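Local coordinates for protein glutaredoxin (Methanosarcina mazei, PDB 3NZN) that probably works as a small thiol-disulfide oxidoreductase of the thioredoxin superfamily, passing electrons through a redox-active pair of cysteines, at residues 34-45 with 92-103. Residues are numbered along the deposited sequence; the frame is centred on the assembly and turned at random.
Sequences WCKKTKKLLTDL and FKEKEIRESLGF
Phe92 lies across the first two turns of helix 33-45, touched by Trp34, Lys37, Thr38 and Leu41. A chi1 of -179°, which turns CG away from the backbone N, carries its ring to that helix, where the CB of Lys37 sits over one face, offset toward the rim and 4.2 Å from the ring centroid, a CH-pi contact. In a second one, Leu45 lays CD2 squarely over the centre of the Phe103 ring, 4.0 Å from its centroid. The indole of Trp34 is near parallel to the Phe92 ring (29°) but slid aside, so the two barely overlap, and Asn2 of a second subunit packs on both residues.

The pairing is that of the thioredoxin fold: the helix carrying Cys35, disulfide-bonded to Cys32 in a CxxC motif, runs at 35° to the C-terminal helix 94-100 on the same side of the sheet. Between them the packing is aliphatic. Leu41 CD2 rests 3.8 Å from Ile97 CG2, and Leu101 CD1 meets Leu42 CD2 at 3.5 Å and Leu45 CD1 at 4.0 Å. Leu42 and Leu101 also touch strand 24-28 and Ile97 touches Ile89, so these branched apolar chains pack between the helices and the sheet.

Among polar groups, Thr38 OG1 meets the Phe92 ring edge in its plane, 3.3 Å from CD1; threonine suits this buried spot because its hydroxyl bonds to Trp34 O, 2.8 Å from OG1, while its CG2 methyl packs on Ile97 CD1. Phe103 is placed by the Schellman turn at Gly102, whose positive phi suits glycine, while Arg98 NH1 binds the terminal Phe103 O from above its carbonyl plane.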
ATOM      1  N   TRP A  34       2.431  -3.147  16.419  1.00 12.22           N
ATOM      2  CA  TRP A  34       2.281  -4.550  16.646  1.00 12.86           C
ATOM      3  C   TRP A  34       3.282  -5.402  15.910  1.00 10.71           C
ATOM      4  O   TRP A  34       3.626  -6.499  16.351  1.00 11.55           O
ATOM      5  CB  TRP A  34       0.865  -4.986  16.466  1.00 13.92           C
ATOM      6  CG  TRP A  34      -0.086  -4.336  17.413  1.00 14.96           C
ATOM      7  CD1 TRP A  34      -0.943  -3.328  17.144  1.00 18.04           C
ATOM      8  CD2 TRP A  34      -0.300  -4.742  18.769  1.00 16.48           C
ATOM      9  NE1 TRP A  34      -1.688  -3.050  18.260  1.00 20.46           N
ATOM     10  CE2 TRP A  34      -1.285  -3.881  19.270  1.00 17.30           C
ATOM     11  CE3 TRP A  34       0.301  -5.677  19.630  1.00 16.78           C
ATOM     12  CZ2 TRP A  34      -1.742  -3.984  20.561  1.00 23.83           C
ATOM     13  CZ3 TRP A  34      -0.205  -5.794  20.906  1.00 20.89           C
ATOM     14  CH2 TRP A  34      -1.202  -4.966  21.354  1.00 22.53           C
ATOM     15  N   CYS A  35       3.743  -4.895  14.767  1.00 11.68           N
ATOM     16  CA  CYS A  35       4.827  -5.536  14.048  1.00 10.25           C
ATOM     17  C   CYS A  35       6.063  -5.471  14.896  1.00 10.50           C
ATOM     18  O   CYS A  35       6.802  -6.467  15.041  1.00 11.60           O
ATOM     19  CB  CYS A  35       5.079  -4.913  12.716  1.00 10.94           C
ATOM     20  SG  CYS A  35       3.741  -4.963  11.533  1.00 12.83           S
ATOM     21  N   LYS A  36       6.337  -4.331  15.525  1.00 11.34           N
ATOM     22  CA  LYS A  36       7.532  -4.212  16.349  1.00 11.49           C
ATOM     23  C   LYS A  36       7.442  -5.132  17.581  1.00 11.32           C
ATOM     24  O   LYS A  36       8.425  -5.748  17.982  1.00 12.04           O
ATOM     25  CB  LYS A  36       7.701  -2.772  16.758  1.00 13.25           C
ATOM     26  CG  LYS A  36       8.136  -1.755  15.771  1.00 22.43           C
ATOM     27  CD  LYS A  36       9.196  -2.155  14.651  1.00 26.89           C
ATOM     28  CE  LYS A  36       8.803  -1.503  13.281  1.00 30.00           C
ATOM     29  NZ  LYS A  36       7.530  -2.140  12.749  1.00 18.99           N
ATOM     30  N   LYS A  37       6.252  -5.262  18.133  1.00 11.19           N
ATOM     31  CA  LYS A  37       6.081  -6.136  19.269  1.00 11.91           C
ATOM     32  C   LYS A  37       6.290  -7.595  18.849  1.00 10.72           C
ATOM     33  O   LYS A  37       6.834  -8.406  19.628  1.00 11.41           O
ATOM     34  CB  LYS A  37       4.669  -6.043  19.832  1.00 15.38           C
ATOM     35  CG  LYS A  37       4.302  -4.860  20.630  1.00 20.41           C
ATOM     36  CD  LYS A  37       3.551  -5.219  21.929  1.00 31.94           C
ATOM     37  CE  LYS A  37       3.405  -3.962  22.906  1.00 37.86           C
ATOM     38  NZ  LYS A  37       4.517  -3.797  24.017  1.00 42.44           N
ATOM     39  N   THR A  38       5.856  -7.998  17.672  1.00 10.69           N
ATOM     40  CA  THR A  38       6.130  -9.314  17.137  1.00 10.06           C
ATOM     41  C   THR A  38       7.575  -9.556  16.888  1.00 10.01           C
ATOM     42  O   THR A  38       8.104 -10.650  17.296  1.00 10.33           O
ATOM     43  CB  THR A  38       5.329  -9.490  15.820  1.00 11.10           C
ATOM     44  OG1 THR A  38       3.922  -9.273  16.090  1.00 12.12           O
ATOM     45  CG2 THR A  38       5.527 -10.900  15.254  1.00 12.07           C
ATOM     46  N   LYS A  39       8.312  -8.622  16.316  1.00 10.50           N
ATOM     47  CA  LYS A  39       9.723  -8.722  16.170  1.00 10.75           C
ATOM     48  C   LYS A  39      10.413  -8.917  17.527  1.00 10.63           C
ATOM     49  O   LYS A  39      11.321  -9.716  17.624  1.00 10.69           O
ATOM     50  CB  LYS A  39      10.245  -7.543  15.366  1.00 12.40           C
ATOM     51  CG  LYS A  39      11.654  -7.480  15.126  1.00 13.07           C
ATOM     52  CD  LYS A  39      12.071  -6.364  14.152  1.00 18.50           C
ATOM     53  CE  LYS A  39      13.563  -6.284  14.005  1.00 21.88           C
ATOM     54  NZ  LYS A  39      14.142  -5.579  15.213  1.00 26.54           N
ATOM     55  N   LYS A  40       9.996  -8.131  18.518  1.00 10.58           N
ATOM     56  CA  LYS A  40      10.568  -8.258  19.865  1.00 10.71           C
ATOM     57  C   LYS A  40      10.317  -9.654  20.455  1.00  9.63           C
ATOM     58  O   LYS A  40      11.209 -10.191  21.119  1.00 10.86           O
ATOM     59  CB  LYS A  40      10.019  -7.191  20.735  1.00 12.31           C
ATOM     60  CG  LYS A  40      10.565  -5.835  20.614  1.00 19.13           C
ATOM     61  CD  LYS A  40       9.731  -4.798  21.389  1.00 25.28           C
ATOM     62  CE  LYS A  40      10.308  -3.391  21.165  1.00 29.47           C
ATOM     63  NZ  LYS A  40      10.431  -2.867  19.760  1.00 34.79           N
ATOM     64  N   LEU A  41       9.139 -10.210  20.250  1.00  9.93           N
ATOM     65  CA  LEU A  41       8.843 -11.578  20.730  1.00  9.73           C
ATOM     66  C   LEU A  41       9.768 -12.528  20.058  1.00  9.82           C
ATOM     67  O   LEU A  41      10.377 -13.415  20.766  1.00 10.12           O
ATOM     68  CB  LEU A  41       7.378 -11.907  20.541  1.00 10.12           C
ATOM     69  CG  LEU A  41       7.004 -13.385  20.889  1.00 10.22           C
ATOM     70  CD1 LEU A  41       7.194 -13.673  22.337  1.00 11.84           C
ATOM     71  CD2 LEU A  41       5.586 -13.596  20.492  1.00 12.14           C
ATOM     72  N   LEU A  42       9.927 -12.511  18.725  1.00  9.25           N
ATOM     73  CA  LEU A  42      10.804 -13.409  18.025  1.00  8.86           C
ATOM     74  C   LEU A  42      12.237 -13.258  18.503  1.00  9.74           C
ATOM     75  O   LEU A  42      12.914 -14.294  18.700  1.00 10.43           O
ATOM     76  CB  LEU A  42      10.662 -13.203  16.521  1.00  9.64           C
ATOM     77  CG  LEU A  42       9.303 -13.500  15.940  1.00  9.80           C
ATOM     78  CD1 LEU A  42       9.136 -13.059  14.461  1.00 11.21           C
ATOM     79  CD2 LEU A  42       8.895 -14.989  15.986  1.00 11.13           C
ATOM     80  N   THR A  43      12.666 -12.040  18.759  1.00  9.46           N
ATOM     81  CA  THR A  43      13.989 -11.802  19.260  1.00 10.59           C
ATOM     82  C   THR A  43      14.125 -12.463  20.681  1.00 10.16           C
ATOM     83  O   THR A  43      15.097 -13.121  20.989  1.00 10.63           O
ATOM     84  CB  THR A  43      14.227 -10.302  19.345  1.00 10.73           C
ATOM     85  OG1 THR A  43      14.149  -9.748  18.019  1.00 12.79           O
ATOM     86  CG2 THR A  43      15.514  -9.938  19.941  1.00 14.11           C
ATOM     87  N   ASP A  44      13.125 -12.245  21.513  1.00  9.85           N
ATOM     88  CA  ASP A  44      13.204 -12.710  22.899  1.00 10.05           C
ATOM     89  C   ASP A  44      13.099 -14.202  23.006  1.00  9.74           C
ATOM     90  O   ASP A  44      13.564 -14.762  24.034  1.00 11.11           O
ATOM     91  CB  ASP A  44      12.027 -12.054  23.701  1.00 11.28           C
ATOM     92  CG  ASP A  44      12.233 -10.550  23.964  1.00 11.85           C
ATOM     93  OD1 ASP A  44      13.364 -10.061  23.653  1.00 13.66           O
ATOM     94  OD2 ASP A  44      11.297  -9.929  24.474  1.00 14.80           O
ATOM     95  N   LEU A  45      12.541 -14.903  22.024  1.00  9.59           N
ATOM     96  CA  LEU A  45      12.486 -16.392  21.979  1.00  9.60           C
ATOM     97  C   LEU A  45      13.788 -16.944  21.516  1.00  9.30           C
ATOM     98  O   LEU A  45      14.038 -18.153  21.633  1.00 10.68           O
ATOM     99  CB  LEU A  45      11.324 -16.866  21.156  1.00  9.88           C
ATOM    100  CG  LEU A  45       9.962 -16.568  21.619  1.00 10.08           C
ATOM    101  CD1 LEU A  45       8.881 -16.973  20.600  1.00 11.28           C
ATOM    102  CD2 LEU A  45       9.615 -17.253  22.931  1.00 11.36           C
ATOM    103  N   PHE A  92      -0.272  -9.697  16.232  1.00 11.00           N
ATOM    104  CA  PHE A  92       0.492 -10.081  17.413  1.00 10.59           C
ATOM    105  C   PHE A  92      -0.353 -10.965  18.290  1.00 11.07           C
ATOM    106  O   PHE A  92      -1.239 -10.524  18.944  1.00 13.18           O
ATOM    107  CB  PHE A  92       0.944  -8.863  18.154  1.00 11.42           C
ATOM    108  CG  PHE A  92       1.769  -9.221  19.367  1.00 13.19           C
ATOM    109  CD1 PHE A  92       3.060  -9.712  19.247  1.00 12.91           C
ATOM    110  CD2 PHE A  92       1.249  -9.115  20.665  1.00 14.78           C
ATOM    111  CE1 PHE A  92       3.795 -10.075  20.350  1.00 14.73           C
ATOM    112  CE2 PHE A  92       2.016  -9.483  21.783  1.00 16.66           C
ATOM    113  CZ  PHE A  92       3.267  -9.925  21.606  1.00 15.68           C
ATOM    114  N   LYS A  93      -0.117 -12.272  18.166  1.00 11.18           N
ATOM    115  CA  LYS A  93      -0.765 -13.296  18.901  1.00 11.45           C
ATOM    116  C   LYS A  93       0.280 -14.063  19.686  1.00 10.19           C
ATOM    117  O   LYS A  93       0.865 -14.991  19.159  1.00 11.07           O
ATOM    118  CB  LYS A  93      -1.548 -14.211  18.000  1.00 13.32           C
ATOM    119  CG  LYS A  93      -2.783 -13.406  17.338  1.00 17.36           C
ATOM    120  CD  LYS A  93      -3.553 -14.261  16.395  1.00 19.63           C
ATOM    121  CE  LYS A  93      -4.474 -15.164  17.226  1.00 24.20           C
ATOM    122  NZ  LYS A  93      -5.371 -15.990  16.297  1.00 28.89           N
ATOM    123  N   GLU A  94       0.563 -13.641  20.891  1.00 10.93           N
ATOM    124  CA  GLU A  94       1.770 -14.008  21.622  1.00 10.54           C
ATOM    125  C   GLU A  94       1.839 -15.551  21.904  1.00 10.16           C
ATOM    126  O   GLU A  94       2.837 -16.210  21.605  1.00 10.59           O
ATOM    127  CB  GLU A  94       1.843 -13.182  22.927  1.00 11.50           C
ATOM    128  CG  GLU A  94       3.031 -13.386  23.762  1.00 12.37           C
ATOM    129  CD  GLU A  94       3.324 -12.282  24.778  1.00 16.43           C
ATOM    130  OE1 GLU A  94       2.479 -11.393  24.882  1.00 19.71           O
ATOM    131  OE2 GLU A  94       4.319 -12.296  25.500  1.00 21.97           O
ATOM    132  N   LYS A  95       0.771 -16.081  22.501  1.00 10.37           N
ATOM    133  CA  LYS A  95       0.738 -17.495  22.811  1.00 10.68           C
ATOM    134  C   LYS A  95       0.829 -18.370  21.528  1.00 10.70           C
ATOM    135  O   LYS A  95       1.562 -19.344  21.452  1.00 11.07           O
ATOM    136  CB  LYS A  95      -0.489 -17.827  23.621  1.00 12.36           C
ATOM    137  CG  LYS A  95      -0.571 -19.316  23.993  1.00 15.36           C
ATOM    138  CD  LYS A  95      -1.792 -19.610  24.896  1.00 18.49           C
ATOM    139  CE  LYS A  95      -1.956 -21.005  25.310  1.00 23.17           C
ATOM    140  NZ  LYS A  95      -3.211 -21.010  26.202  1.00 33.51           N
ATOM    141  N   GLU A  96       0.078 -17.976  20.509  1.00 10.87           N
ATOM    142  CA  GLU A  96       0.087 -18.733  19.291  1.00 10.89           C
ATOM    143  C   GLU A  96       1.435 -18.753  18.627  1.00  9.58           C
ATOM    144  O   GLU A  96       1.868 -19.779  18.094  1.00 10.61           O
ATOM    145  CB  GLU A  96      -1.017 -18.211  18.331  1.00 12.09           C
ATOM    146  CG  GLU A  96      -1.180 -19.078  17.131  1.00 15.14           C
ATOM    147  CD  GLU A  96      -2.271 -18.579  16.179  1.00 18.77           C
ATOM    148  OE1 GLU A  96      -3.005 -17.654  16.513  1.00 24.03           O
ATOM    149  OE2 GLU A  96      -2.395 -19.121  15.087  1.00 21.59           O
ATOM    150  N   ILE A  97       2.128 -17.622  18.616  1.00  9.70           N
ATOM    151  CA  ILE A  97       3.427 -17.549  18.032  1.00  9.53           C
ATOM    152  C   ILE A  97       4.400 -18.448  18.789  1.00  9.50           C
ATOM    153  O   ILE A  97       5.091 -19.261  18.196  1.00  9.43           O
ATOM    154  CB  ILE A  97       3.963 -16.115  17.986  1.00  9.37           C
ATOM    155  CG1 ILE A  97       3.139 -15.295  16.955  1.00 11.01           C
ATOM    156  CG2 ILE A  97       5.380 -16.064  17.630  1.00 10.80           C
ATOM    157  CD1 ILE A  97       3.339 -13.752  17.095  1.00 12.23           C
ATOM    158  N   ARG A  98       4.471 -18.287  20.143  1.00  8.73           N
ATOM    159  CA  ARG A  98       5.420 -19.098  20.905  1.00  8.74           C
ATOM    160  C   ARG A  98       5.110 -20.576  20.804  1.00  9.03           C
ATOM    161  O   ARG A  98       6.041 -21.391  20.648  1.00  9.17           O
ATOM    162  CB  ARG A  98       5.600 -18.604  22.302  1.00  8.63           C
ATOM    163  CG  ARG A  98       4.419 -18.734  23.255  1.00  9.46           C
ATOM    164  CD  ARG A  98       4.456 -20.077  24.033  1.00  9.88           C
ATOM    165  NE  ARG A  98       3.428 -20.053  25.004  1.00 10.55           N
ATOM    166  CZ  ARG A  98       3.133 -21.044  25.815  1.00 12.92           C
ATOM    167  NH1 ARG A  98       3.695 -22.192  25.670  1.00 13.04           N
ATOM    168  NH2 ARG A  98       2.175 -20.868  26.721  1.00 15.55           N
ATOM    169  N   GLU A  99       3.878 -20.955  20.819  1.00  9.17           N
ATOM    170  CA  GLU A  99       3.553 -22.389  20.739  1.00  9.00           C
ATOM    171  C   GLU A  99       3.912 -22.942  19.383  1.00  9.68           C
ATOM    172  O   GLU A  99       4.457 -24.028  19.219  1.00 10.07           O
ATOM    173  CB  GLU A  99       2.131 -22.627  21.075  1.00 11.05           C
ATOM    174  CG  GLU A  99       1.786 -22.414  22.530  1.00 11.60           C
ATOM    175  CD  GLU A  99       0.467 -22.845  23.000  1.00 17.33           C
ATOM    176  OE1 GLU A  99      -0.404 -23.085  22.186  1.00 21.64           O
ATOM    177  OE2 GLU A  99       0.306 -22.965  24.265  1.00 23.00           O
ATOM    178  N   SER A 100       3.596 -22.171  18.303  1.00  9.56           N
ATOM    179  CA  SER A 100       3.876 -22.656  16.988  1.00  9.28           C
ATOM    180  C   SER A 100       5.329 -22.848  16.767  1.00  9.51           C
ATOM    181  O   SER A 100       5.709 -23.757  16.019  1.00 10.12           O
ATOM    182  CB  SER A 100       3.348 -21.624  15.933  1.00 10.03           C
ATOM    183  OG  SER A 100       1.950 -21.551  15.947  1.00 12.08           O
ATOM    184  N   LEU A 101       6.175 -22.073  17.426  1.00  8.84           N
ATOM    185  CA  LEU A 101       7.601 -22.163  17.317  1.00  9.23           C
ATOM    186  C   LEU A 101       8.279 -23.215  18.280  1.00  8.55           C
ATOM    187  O   LEU A 101       9.479 -23.329  18.277  1.00 10.28           O
ATOM    188  CB  LEU A 101       8.208 -20.811  17.555  1.00  8.58           C
ATOM    189  CG  LEU A 101       7.955 -19.807  16.420  1.00  9.84           C
ATOM    190  CD1 LEU A 101       8.357 -18.362  16.886  1.00 12.02           C
ATOM    191  CD2 LEU A 101       8.755 -20.195  15.186  1.00 12.33           C
ATOM    192  N   GLY A 102       7.429 -23.918  19.005  1.00  9.11           N
ATOM    193  CA  GLY A 102       7.939 -25.041  19.823  1.00 10.22           C
ATOM    194  C   GLY A 102       8.215 -24.699  21.239  1.00  9.72           C
ATOM    195  O   GLY A 102       8.952 -25.499  21.898  1.00 10.77           O
ATOM    196  N   PHE A 103       7.646 -23.663  21.780  1.00  9.68           N
ATOM    197  CA  PHE A 103       7.755 -23.302  23.185  1.00  9.77           C
ATOM    198  C   PHE A 103       6.523 -23.667  23.970  1.00 12.25           C
ATOM    199  O   PHE A 103       5.413 -23.459  23.542  1.00 15.42           O
ATOM    200  CB  PHE A 103       8.093 -21.857  23.354  1.00  9.98           C
ATOM    201  CG  PHE A 103       9.397 -21.454  22.761  1.00  9.65           C
ATOM    202  CD1 PHE A 103      10.596 -21.473  23.475  1.00  9.88           C
ATOM    203  CD2 PHE A 103       9.431 -21.086  21.388  1.00 11.23           C
ATOM    204  CE1 PHE A 103      11.783 -21.085  22.908  1.00 10.47           C
ATOM    205  CE2 PHE A 103      10.653 -20.744  20.823  1.00 11.92           C
ATOM    206  CZ  PHE A 103      11.835 -20.738  21.578  1.00 11.39           C
TER